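Local coordinates for Lmo0135 protein (Listeria monocytogenes EGD-e, PDB 5ISU) that probably binds peptides outside the cell as the substrate-binding component of an ABC transporter, at residues K215-N218 / A219-A223; A473-S476 / R477-G480. One frame throughout, in Å; residues are numbered along the deposited sequence.

Contact 1: residues K215-N218 / A219-A223; sequences KDQN and AANLA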
# COMPACT_ATOMS: atom_id res chain seq x y z
N LYS A 215 10.64 -17.52 -7.16
CA LYS A 215 11.25 -16.23 -7.49
C LYS A 215 11.35 -15.94 -9.00
O LYS A 215 10.83 -14.92 -9.47
CB LYS A 215 12.64 -16.22 -6.85
CG LYS A 215 13.38 -14.90 -6.80
CD LYS A 215 14.63 -15.05 -5.94
CE LYS A 215 15.41 -13.76 -5.79
NZ LYS A 215 15.98 -13.29 -7.08
N ASP A 216 11.98 -16.84 -9.75
CA ASP A 216 12.15 -16.65 -11.21
C ASP A 216 10.80 -16.61 -11.94
O ASP A 216 10.05 -17.59 -11.94
CB ASP A 216 13.07 -17.74 -11.78
CG ASP A 216 13.47 -17.48 -13.23
OD1 ASP A 216 12.67 -17.75 -14.15
OD2 ASP A 216 14.63 -17.06 -13.45
N GLN A 217 10.50 -15.48 -12.57
CA GLN A 217 9.22 -15.30 -13.28
C GLN A 217 9.06 -16.16 -14.53
O GLN A 217 7.96 -16.61 -14.82
CB GLN A 217 8.96 -13.82 -13.59
CG GLN A 217 8.70 -13.00 -12.33
CD GLN A 217 7.36 -13.32 -11.68
OE1 GLN A 217 7.29 -14.07 -10.70
NE2 GLN A 217 6.27 -12.80 -12.27
N ASN A 218 10.14 -16.39 -15.29
CA ASN A 218 10.04 -17.29 -16.46
C ASN A 218 9.63 -18.68 -15.97
O ASN A 218 8.70 -19.27 -16.52
CB ASN A 218 11.33 -17.32 -17.30
CG ASN A 218 11.43 -16.15 -18.28
OD1 ASN A 218 10.45 -15.48 -18.58
ND2 ASN A 218 12.62 -15.95 -18.82
N ALA A 219 10.26 -19.14 -14.89
CA ALA A 219 9.93 -20.42 -14.30
C ALA A 219 8.52 -20.41 -13.68
O ALA A 219 7.77 -21.39 -13.80
CB ALA A 219 10.95 -20.78 -13.23
N ALA A 220 8.17 -19.33 -13.02
CA ALA A 220 6.87 -19.24 -12.37
C ALA A 220 5.74 -19.27 -13.40
O ALA A 220 4.72 -19.92 -13.19
CB ALA A 220 6.77 -17.99 -11.50
N ASN A 221 5.92 -18.54 -14.50
CA ASN A 221 4.91 -18.47 -15.57
C ASN A 221 4.77 -19.81 -16.28
O ASN A 221 3.66 -20.18 -16.69
CB ASN A 221 5.22 -17.33 -16.55
CG ASN A 221 4.98 -15.94 -15.93
OD1 ASN A 221 4.27 -15.80 -14.93
ND2 ASN A 221 5.56 -14.91 -16.54
N LEU A 222 5.88 -20.53 -16.40
CA LEU A 222 5.82 -21.87 -16.97
C LEU A 222 5.03 -22.81 -16.01
O LEU A 222 4.21 -23.64 -16.46
CB LEU A 222 7.22 -22.42 -17.21
CG LEU A 222 7.22 -23.78 -17.88
CD1 LEU A 222 6.47 -23.71 -19.21
CD2 LEU A 222 8.64 -24.28 -18.05
N ALA A 223 5.27 -22.67 -14.70
CA ALA A 223 4.56 -23.48 -13.71
C ALA A 223 3.05 -23.23 -13.82
O ALA A 223 2.23 -24.15 -13.70
CB ALA A 223 5.06 -23.19 -12.29

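Contact 2: residues A473-S476 / R477-G480; sequences ALDS and RYGG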
# COMPACT_ATOMS: atom_id res chain seq x y z
N ALA A 473 -3.14 -13.48 -12.97
CA ALA A 473 -3.50 -14.53 -13.89
C ALA A 473 -4.12 -15.61 -13.01
O ALA A 473 -3.51 -16.04 -12.03
CB ALA A 473 -2.29 -15.05 -14.63
N LEU A 474 -5.35 -16.01 -13.35
CA LEU A 474 -6.10 -17.03 -12.62
C LEU A 474 -6.52 -18.15 -13.56
O LEU A 474 -7.24 -17.90 -14.52
CB LEU A 474 -7.36 -16.42 -11.99
CG LEU A 474 -8.31 -17.42 -11.30
CD1 LEU A 474 -7.55 -18.08 -10.16
CD2 LEU A 474 -9.60 -16.79 -10.77
N ASP A 475 -6.12 -19.38 -13.25
CA ASP A 475 -6.47 -20.58 -14.03
C ASP A 475 -7.99 -20.53 -14.35
O ASP A 475 -8.84 -20.38 -13.45
CB ASP A 475 -6.03 -21.83 -13.23
CG ASP A 475 -6.43 -23.15 -13.88
OD1 ASP A 475 -7.30 -23.21 -14.77
OD2 ASP A 475 -5.88 -24.19 -13.41
N SER A 476 -8.30 -20.63 -15.65
CA SER A 476 -9.68 -20.53 -16.16
C SER A 476 -10.68 -21.50 -15.58
O SER A 476 -11.86 -21.26 -15.67
CB SER A 476 -9.73 -20.57 -17.69
OG SER A 476 -9.28 -19.34 -18.22
N ARG A 477 -10.21 -22.58 -14.97
CA ARG A 477 -11.10 -23.53 -14.31
C ARG A 477 -11.69 -22.97 -12.99
O ARG A 477 -12.61 -23.57 -12.42
CB ARG A 477 -10.36 -24.83 -13.99
CG ARG A 477 -9.70 -25.53 -15.18
CD ARG A 477 -8.98 -26.79 -14.74
NE ARG A 477 -8.08 -26.54 -13.62
CZ ARG A 477 -7.44 -27.47 -12.91
NH1 ARG A 477 -7.56 -28.76 -13.22
NH2 ARG A 477 -6.66 -27.10 -11.89
N TYR A 478 -11.19 -21.83 -12.51
CA TYR A 478 -11.66 -21.24 -11.24
C TYR A 478 -12.61 -20.07 -11.45
O TYR A 478 -12.33 -19.15 -12.21
CB TYR A 478 -10.47 -20.78 -10.37
CG TYR A 478 -9.60 -21.91 -9.87
CD1 TYR A 478 -8.62 -22.46 -10.67
CD2 TYR A 478 -9.76 -22.43 -8.58
CE1 TYR A 478 -7.82 -23.50 -10.23
CE2 TYR A 478 -8.96 -23.46 -8.11
CZ TYR A 478 -7.98 -24.00 -8.95
OH TYR A 478 -7.19 -25.04 -8.52
N GLY A 479 -13.75 -20.10 -10.76
CA GLY A 479 -14.71 -19.01 -10.84
C GLY A 479 -14.73 -18.23 -9.54
O GLY A 479 -13.99 -18.55 -8.59
N GLY A 480 -15.57 -17.20 -9.52
CA GLY A 480 -15.79 -16.36 -8.34
C GLY A 480 -14.84 -15.22 -8.08
O GLY A 480 -14.81 -14.68 -6.98

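Contact 1: residues K215-N218 / A219-A223
Asp216 caps the first turn of helix 217-225 by reaching forward with its carboxylate to the backbone of Ala219, the classical N-cap in which an aspartate one residue before the helix supplies an acceptor that the missing preceding turn cannot. The bond from Ala219 N to Asp216 OD1 is 2.9 Å long and nearly straight at the hydrogen (162°), and OD1 receives it on its anti lone pair, the one turned away from OD2. The carboxylate gets there because CG stands anti to the backbone N of Asp216 (chi1 -170°), which swings it beside its own carbonyl carbon and over the helix start. The negative charge beside the N-terminal end probably also interacts favourably with the helix dipole.

The backbone of Asp216 is engaged too: its O accepts from Ala220 N at 2.8 Å. The regular i to i+4 pattern continues from there, and the next two bonds of the ladder run from Asn221 N to Gln217 O and from Leu222 N to Asn218 O.

The tight side is that of Ala220, a buried residue whose small CB sits 3.3 Å from Asp216 O and which, with Gln217, packs on Lys232 of strand 231-233. Asn221 borders this side, and its OD1 is hydrogen-bonded to Lys232 NZ. The opposite character belongs to the solvent side, where Asp216, Asn218, Ala219 and Leu222 are all exposed. There Leu222 touches the first turn through its root alone, its branched end turned off the turn, while CB lies 3.5 Å from Asn218 O.

Contact 2: residues A473-S476 / R477-G480
Asp475 grips Arg477 with both carboxylate oxygens. Arg477 N donates to Asp475 OD1 over 3.0 Å in an almost straight bond (174°), although it approaches from above the carboxylate plane. The second oxygen takes the side chain: Asp475 OD2 and Arg477 NE form a salt bridge at 3.2 Å, whose hydrogen bond is weak and bent. The arginine folds back to make it through a bend at chi3 (-51°), which leaves the guanidinium and carboxylate planes only 5° apart. Asn230 ND2 also donates to OD2, which gives that oxygen a second partner.

These bonds decorate a type I beta turn from Asp475 to Tyr478, closed by Tyr478 N donating to Asp475 O at 2.9 Å. The same carbonyl oxygen lies at the edge of the tyrosine ring, in its plane, while Asp475 CB packs 3.7 Å from Tyr478 CD1. Farther out, Leu474 crosses Tyr478 at about a right angle and sets its CD1 4.0 Å from Tyr478 CB.

The turn links the end of the long strand 462-475 to the short strand 478-479, which pairs with strand 499-500. Tyr478 and Arg477 lean on Leu500 of that strand, and Tyr478 OH is hydrogen-bonded to Ser19 O, at the start of strand 19-24.

How the contacts relate
Both contacts are local and on the same side of the chain's centre, about 18 Å apart between centres and not touching. Contact 1 lies at the surface and contact 2 is largely buried. Each uses an aspartate carboxylate to accept from a backbone N-H, but the exposed one starts a helix, whereas the buried one also carries a salt bridge within a turn joining two strands. They hold different elements, yet meet common surroundings: the stretch from Asn230 to Lys232 lies between them, with Lys232 touching the helix of contact 1 and sharing backbone hydrogen bonds with Ala473, and Asn230 serving Asp475 in contact 2.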